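Local coordinates for predicted metal-dependent phosphohydrolase (Magnetospirillum magnetotacticum MS-1, PDB 3KH1), which is a predicted metal-dependent phosphohydrolase of the HD superfamily that probably acts as a 5'-deoxynucleotidase, at residues D41-F53 / I65-E79. Numbering follows the deposited sequence.
Sequences DAEHSWHIATMAF and IGRVARMLLIHDIVE
Asp-41 reaches from the first turn of helix 41-53 to Asp-76 and Glu-79. From its CB, with CG beside the backbone N (chi1 -85°), the side chain crosses that of Glu-79 at about a right angle, the carboxylate planes 42° apart. OD2 comes to 2.5 Å from Glu-79 OE1 and 3.2 Å from Glu-79 CB. A water lies within hydrogen-bonding distance of both Asp-41 OD1 and Asp-76 OD2, and Asp-41 CG is 3.7 Å from that same OD2. With an alanine here, Glu-79 OE1 would probably lose its close acid partner and that water perhaps one of its anchors. A second water ties Asp-41 O and Asp-76 OD2 to Ser-45 OG. One turn along from Asp-41, Ser-45 OG lies 3.1 Å from CE1 of His-75, whose ND1 donates almost straight, in the ring plane, to a lone pair of Leu-72 O (2.7 Å). His-75 and Asp-76 are consistent with the His-Asp pair that names the HD family. Beyond this the seam is greasy: Leu-72 CD1 meets Ile-48 CG2 at 3.6 Å, Ala-49 CB rests on Leu-73 CD2, and the Phe-53 ring lies against Ile-65 CG2 and Ala-69 CB. Ala-49, Ala-52 and Ala-69 at the seam are consistent with an 8.4 Å separation of the antiparallel axes. Helix 132-151 packs on Ile-48 and Ala-52, and its Asp-141 hydrogen-bonds His-44 NE2; the His-44 side chain is about 8 Å from a bound calcium ion, and the second subunit covers Thr-50 and Leu-73.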
loop_
_atom_site.group_PDB
_atom_site.type_symbol
_atom_site.label_atom_id
_atom_site.label_comp_id
_atom_site.label_asym_id
_atom_site.label_seq_id
_atom_site.Cartn_x
_atom_site.Cartn_y
_atom_site.Cartn_z
ATOM N N ASP A 41 7.399 -6.235 1.128
ATOM C CA ASP A 41 6.036 -6.555 1.509
ATOM C C ASP A 41 5.113 -5.344 1.437
ATOM O O ASP A 41 3.929 -5.507 1.157
ATOM C CB ASP A 41 5.970 -7.125 2.936
ATOM C CG ASP A 41 6.219 -8.594 3.012
ATOM O OD1 ASP A 41 6.504 -9.254 1.995
ATOM O OD2 ASP A 41 6.093 -9.092 4.163
ATOM N N ALA A 42 5.597 -4.155 1.794
ATOM C CA ALA A 42 4.730 -2.958 1.788
ATOM C C ALA A 42 4.336 -2.629 0.360
ATOM O O ALA A 42 3.165 -2.387 0.078
ATOM C CB ALA A 42 5.435 -1.765 2.463
ATOM N N GLU A 43 5.295 -2.604 -0.561
ATOM C CA GLU A 43 4.949 -2.247 -1.949
ATOM C C GLU A 43 4.135 -3.370 -2.603
ATOM O O GLU A 43 3.283 -3.083 -3.423
ATOM C CB GLU A 43 6.126 -1.858 -2.733
ATOM C CG GLU A 43 7.022 -2.927 -2.939
ATOM C CD GLU A 43 8.506 -2.472 -3.414
ATOM O OE1 GLU A 43 8.871 -1.283 -3.569
ATOM O OE2 GLU A 43 9.252 -3.374 -3.571
ATOM N N HIS A 44 4.302 -4.624 -2.160
ATOM C CA HIS A 44 3.454 -5.735 -2.623
ATOM C C HIS A 44 2.016 -5.509 -2.196
ATOM O O HIS A 44 1.106 -5.624 -3.037
ATOM C CB HIS A 44 3.976 -7.073 -2.070
ATOM C CG HIS A 44 3.154 -8.252 -2.474
ATOM N ND1 HIS A 44 3.268 -8.832 -3.726
ATOM C CD2 HIS A 44 2.147 -8.910 -1.842
ATOM C CE1 HIS A 44 2.423 -9.851 -3.800
ATOM N NE2 HIS A 44 1.702 -9.885 -2.700
ATOM N N SER A 45 1.803 -5.165 -0.915
ATOM C CA SER A 45 0.456 -4.931 -0.424
ATOM C C SER A 45 -0.153 -3.696 -1.133
ATOM O O SER A 45 -1.357 -3.711 -1.426
ATOM C CB SER A 45 0.430 -4.797 1.089
ATOM O OG SER A 45 0.554 -6.087 1.682
ATOM N N TRP A 46 0.616 -2.624 -1.359
ATOM C CA TRP A 46 0.115 -1.520 -2.187
ATOM C C TRP A 46 -0.435 -2.053 -3.502
ATOM O O TRP A 46 -1.531 -1.687 -3.924
ATOM C CB TRP A 46 1.247 -0.497 -2.481
ATOM C CG TRP A 46 0.833 0.459 -3.572
ATOM C CD1 TRP A 46 0.027 1.518 -3.421
ATOM C CD2 TRP A 46 1.189 0.382 -4.948
ATOM N NE1 TRP A 46 -0.199 2.112 -4.610
ATOM C CE2 TRP A 46 0.518 1.433 -5.580
ATOM C CE3 TRP A 46 2.000 -0.468 -5.684
ATOM C CZ2 TRP A 46 0.591 1.654 -6.945
ATOM C CZ3 TRP A 46 2.120 -0.216 -7.061
ATOM C CH2 TRP A 46 1.409 0.828 -7.674
ATOM N N HIS A 47 0.337 -2.872 -4.169
ATOM C CA HIS A 47 0.000 -3.296 -5.503
ATOM C C HIS A 47 -1.244 -4.132 -5.543
ATOM O O HIS A 47 -2.147 -3.891 -6.349
ATOM C CB HIS A 47 1.182 -4.078 -6.073
ATOM C CG HIS A 47 1.274 -4.090 -7.570
ATOM N ND1 HIS A 47 2.320 -4.701 -8.216
ATOM C CD2 HIS A 47 0.464 -3.593 -8.539
ATOM C CE1 HIS A 47 2.171 -4.538 -9.524
ATOM N NE2 HIS A 47 1.069 -3.855 -9.755
ATOM N N ILE A 48 -1.368 -5.076 -4.616
ATOM C CA ILE A 48 -2.545 -5.959 -4.617
ATOM C C ILE A 48 -3.795 -5.219 -4.164
ATOM O O ILE A 48 -4.876 -5.491 -4.637
ATOM C CB ILE A 48 -2.432 -7.196 -3.679
ATOM C CG1 ILE A 48 -1.054 -7.872 -3.664
ATOM C CG2 ILE A 48 -3.498 -8.242 -4.064
ATOM C CD1 ILE A 48 -0.458 -8.107 -5.066
ATOM N N ALA A 49 -3.662 -4.320 -3.183
ATOM C CA ALA A 49 -4.835 -3.526 -2.785
ATOM C C ALA A 49 -5.330 -2.640 -3.915
ATOM O O ALA A 49 -6.542 -2.497 -4.103
ATOM C CB ALA A 49 -4.521 -2.684 -1.526
ATOM N N THR A 50 -4.416 -2.076 -4.697
ATOM C CA THR A 50 -4.819 -1.296 -5.844
ATOM C C THR A 50 -5.520 -2.197 -6.889
ATOM O O THR A 50 -6.556 -1.831 -7.450
ATOM C CB THR A 50 -3.582 -0.589 -6.455
ATOM O OG1 THR A 50 -2.959 0.213 -5.449
ATOM C CG2 THR A 50 -3.950 0.301 -7.622
HETATM N N MSE A 51 -4.984 -3.395 -7.088
HETATM C CA MSE A 51 -5.626 -4.376 -7.975
HETATM C C MSE A 51 -7.042 -4.733 -7.517
HETATM O O MSE A 51 -7.905 -4.966 -8.347
HETATM C CB MSE A 51 -4.815 -5.673 -8.045
HETATM C CG MSE A 51 -3.521 -5.549 -8.829
HETATM SE SE MSE A 51 -2.303 -7.023 -8.623
HETATM C CE MSE A 51 -3.352 -8.447 -9.514
ATOM N N ALA A 52 -7.294 -4.810 -6.209
ATOM C CA ALA A 52 -8.642 -5.093 -5.707
ATOM C C ALA A 52 -9.646 -4.091 -6.276
ATOM O O ALA A 52 -10.704 -4.475 -6.715
ATOM C CB ALA A 52 -8.651 -5.115 -4.160
ATOM N N PHE A 53 -9.309 -2.808 -6.214
ATOM C CA PHE A 53 -10.197 -1.797 -6.727
ATOM C C PHE A 53 -10.299 -1.867 -8.243
ATOM O O PHE A 53 -11.375 -1.792 -8.805
ATOM C CB PHE A 53 -9.738 -0.402 -6.268
ATOM C CG PHE A 53 -9.994 -0.135 -4.829
ATOM C CD1 PHE A 53 -11.297 -0.026 -4.345
ATOM C CD2 PHE A 53 -8.944 0.010 -3.960
ATOM C CE1 PHE A 53 -11.516 0.222 -3.013
ATOM C CE2 PHE A 53 -9.143 0.300 -2.599
ATOM C CZ PHE A 53 -10.424 0.387 -2.107
ATOM N N ILE A 65 -15.419 -4.691 -1.540
ATOM C CA ILE A 65 -14.109 -4.406 -2.099
ATOM C C ILE A 65 -13.239 -3.546 -1.160
ATOM O O ILE A 65 -12.048 -3.748 -1.087
ATOM C CB ILE A 65 -14.238 -3.778 -3.510
ATOM C CG1 ILE A 65 -14.795 -4.819 -4.510
ATOM C CG2 ILE A 65 -12.926 -3.102 -3.963
ATOM C CD1 ILE A 65 -13.828 -5.953 -4.851
ATOM N N GLY A 66 -13.815 -2.588 -0.453
ATOM C CA GLY A 66 -13.055 -1.793 0.491
ATOM C C GLY A 66 -12.497 -2.629 1.631
ATOM O O GLY A 66 -11.397 -2.387 2.129
ATOM N N ARG A 67 -13.275 -3.627 2.041
ATOM C CA ARG A 67 -12.840 -4.548 3.062
ATOM C C ARG A 67 -11.736 -5.471 2.560
ATOM O O ARG A 67 -10.774 -5.729 3.292
ATOM C CB ARG A 67 -14.034 -5.317 3.606
ATOM C CG ARG A 67 -13.726 -6.221 4.777
ATOM C CD ARG A 67 -15.006 -6.694 5.485
ATOM N NE ARG A 67 -14.748 -7.424 6.717
ATOM C CZ ARG A 67 -14.372 -8.690 6.743
ATOM N NH1 ARG A 67 -14.207 -9.369 5.599
ATOM N NH2 ARG A 67 -14.158 -9.254 7.911
ATOM N N VAL A 68 -11.863 -5.939 1.331
ATOM C CA VAL A 68 -10.766 -6.669 0.676
ATOM C C VAL A 68 -9.491 -5.823 0.664
ATOM O O VAL A 68 -8.395 -6.317 0.992
ATOM C CB VAL A 68 -11.161 -7.115 -0.751
ATOM C CG1 VAL A 68 -9.935 -7.614 -1.540
ATOM C CG2 VAL A 68 -12.252 -8.219 -0.658
ATOM N N ALA A 69 -9.622 -4.535 0.315
ATOM C CA ALA A 69 -8.478 -3.641 0.276
ATOM C C ALA A 69 -7.845 -3.562 1.651
ATOM O O ALA A 69 -6.625 -3.665 1.778
ATOM C CB ALA A 69 -8.853 -2.249 -0.249
ATOM N N ARG A 70 -8.652 -3.336 2.670
ATOM C CA ARG A 70 -8.122 -3.224 4.052
ATOM C C ARG A 70 -7.410 -4.494 4.473
ATOM O O ARG A 70 -6.298 -4.478 4.994
ATOM C CB ARG A 70 -9.257 -2.895 5.024
ATOM C CG ARG A 70 -8.850 -2.789 6.459
ATOM C CD ARG A 70 -9.909 -2.320 7.367
ATOM N NE ARG A 70 -11.044 -3.233 7.529
ATOM C CZ ARG A 70 -12.256 -3.066 6.997
ATOM N NH1 ARG A 70 -12.456 -2.200 6.022
ATOM N NH2 ARG A 70 -13.252 -3.849 7.367
HETATM N N MSE A 71 -8.029 -5.623 4.167
HETATM C CA MSE A 71 -7.465 -6.917 4.480
HETATM C C MSE A 71 -6.105 -7.103 3.797
HETATM O O MSE A 71 -5.133 -7.539 4.410
HETATM C CB MSE A 71 -8.454 -8.012 4.016
HETATM C CG MSE A 71 -7.995 -9.436 4.234
HETATM SE SE MSE A 71 -9.248 -10.712 3.449
HETATM C CE MSE A 71 -10.602 -10.642 4.827
ATOM N N LEU A 72 -6.019 -6.742 2.527
ATOM C CA LEU A 72 -4.752 -6.834 1.821
ATOM C C LEU A 72 -3.716 -5.877 2.388
ATOM O O LEU A 72 -2.528 -6.213 2.453
ATOM C CB LEU A 72 -4.947 -6.598 0.325
ATOM C CG LEU A 72 -5.655 -7.762 -0.407
ATOM C CD1 LEU A 72 -6.088 -7.290 -1.804
ATOM C CD2 LEU A 72 -4.754 -8.945 -0.456
ATOM N N LEU A 73 -4.108 -4.678 2.746
ATOM C CA LEU A 73 -3.150 -3.715 3.309
ATOM C C LEU A 73 -2.526 -4.277 4.592
ATOM O O LEU A 73 -1.371 -4.002 4.886
ATOM C CB LEU A 73 -3.785 -2.386 3.598
ATOM C CG LEU A 73 -4.243 -1.619 2.332
ATOM C CD1 LEU A 73 -5.077 -0.398 2.743
ATOM C CD2 LEU A 73 -3.009 -1.151 1.504
ATOM N N ILE A 74 -3.267 -5.082 5.359
ATOM C CA ILE A 74 -2.737 -5.557 6.647
ATOM C C ILE A 74 -2.243 -7.003 6.625
ATOM O O ILE A 74 -1.698 -7.474 7.626
ATOM C CB ILE A 74 -3.729 -5.313 7.820
ATOM C CG1 ILE A 74 -5.047 -6.073 7.687
ATOM C CG2 ILE A 74 -3.991 -3.826 7.925
ATOM C CD1 ILE A 74 -5.010 -7.556 8.125
ATOM N N HIS A 75 -2.455 -7.736 5.523
ATOM C CA HIS A 75 -2.267 -9.182 5.508
ATOM C C HIS A 75 -0.859 -9.667 5.796
ATOM O O HIS A 75 -0.716 -10.793 6.235
ATOM C CB HIS A 75 -2.790 -9.835 4.183
ATOM C CG HIS A 75 -1.783 -9.837 3.072
ATOM N ND1 HIS A 75 -1.474 -8.713 2.311
ATOM C CD2 HIS A 75 -0.966 -10.832 2.633
ATOM C CE1 HIS A 75 -0.514 -9.030 1.444
ATOM N NE2 HIS A 75 -0.208 -10.317 1.604
ATOM N N ASP A 76 0.140 -8.833 5.515
ATOM C CA ASP A 76 1.521 -9.177 5.758
ATOM C C ASP A 76 2.165 -8.473 6.940
ATOM O O ASP A 76 3.356 -8.657 7.211
ATOM C CB ASP A 76 2.392 -8.969 4.511
ATOM C CG ASP A 76 2.453 -10.202 3.621
ATOM O OD1 ASP A 76 2.136 -11.317 4.101
ATOM O OD2 ASP A 76 2.900 -10.014 2.472
ATOM N N ILE A 77 1.407 -7.742 7.725
ATOM C CA ILE A 77 2.001 -7.088 8.904
ATOM C C ILE A 77 2.731 -8.059 9.816
ATOM O O ILE A 77 3.813 -7.720 10.345
ATOM C CB ILE A 77 0.972 -6.206 9.623
ATOM C CG1 ILE A 77 0.730 -4.912 8.767
ATOM C CG2 ILE A 77 1.408 -5.913 11.081
ATOM C CD1 ILE A 77 -0.460 -4.063 9.230
ATOM N N VAL A 78 2.187 -9.272 9.979
ATOM C CA VAL A 78 2.899 -10.249 10.797
ATOM C C VAL A 78 4.326 -10.552 10.338
ATOM O O VAL A 78 5.185 -10.950 11.165
ATOM C CB VAL A 78 2.133 -11.595 10.921
ATOM C CG1 VAL A 78 0.842 -11.382 11.770
ATOM C CG2 VAL A 78 1.870 -12.251 9.530
ATOM N N GLU A 79 4.616 -10.356 9.050
ATOM C CA GLU A 79 5.961 -10.617 8.531
ATOM C C GLU A 79 7.038 -9.677 9.082
ATOM O O GLU A 79 8.224 -9.971 8.964
ATOM C CB GLU A 79 5.965 -10.681 6.987
ATOM C CG GLU A 79 4.980 -11.764 6.451
ATOM C CD GLU A 79 5.260 -12.254 5.051
ATOM O OE1 GLU A 79 6.000 -11.620 4.308
ATOM O OE2 GLU A 79 4.720 -13.351 4.728
HETATM O O HOH W 1 2.456 -7.798 1.097
HETATM O O HOH W 2 4.852 -11.348 1.287
HETATM O O HOH W 3 0.364 -6.224 4.433
#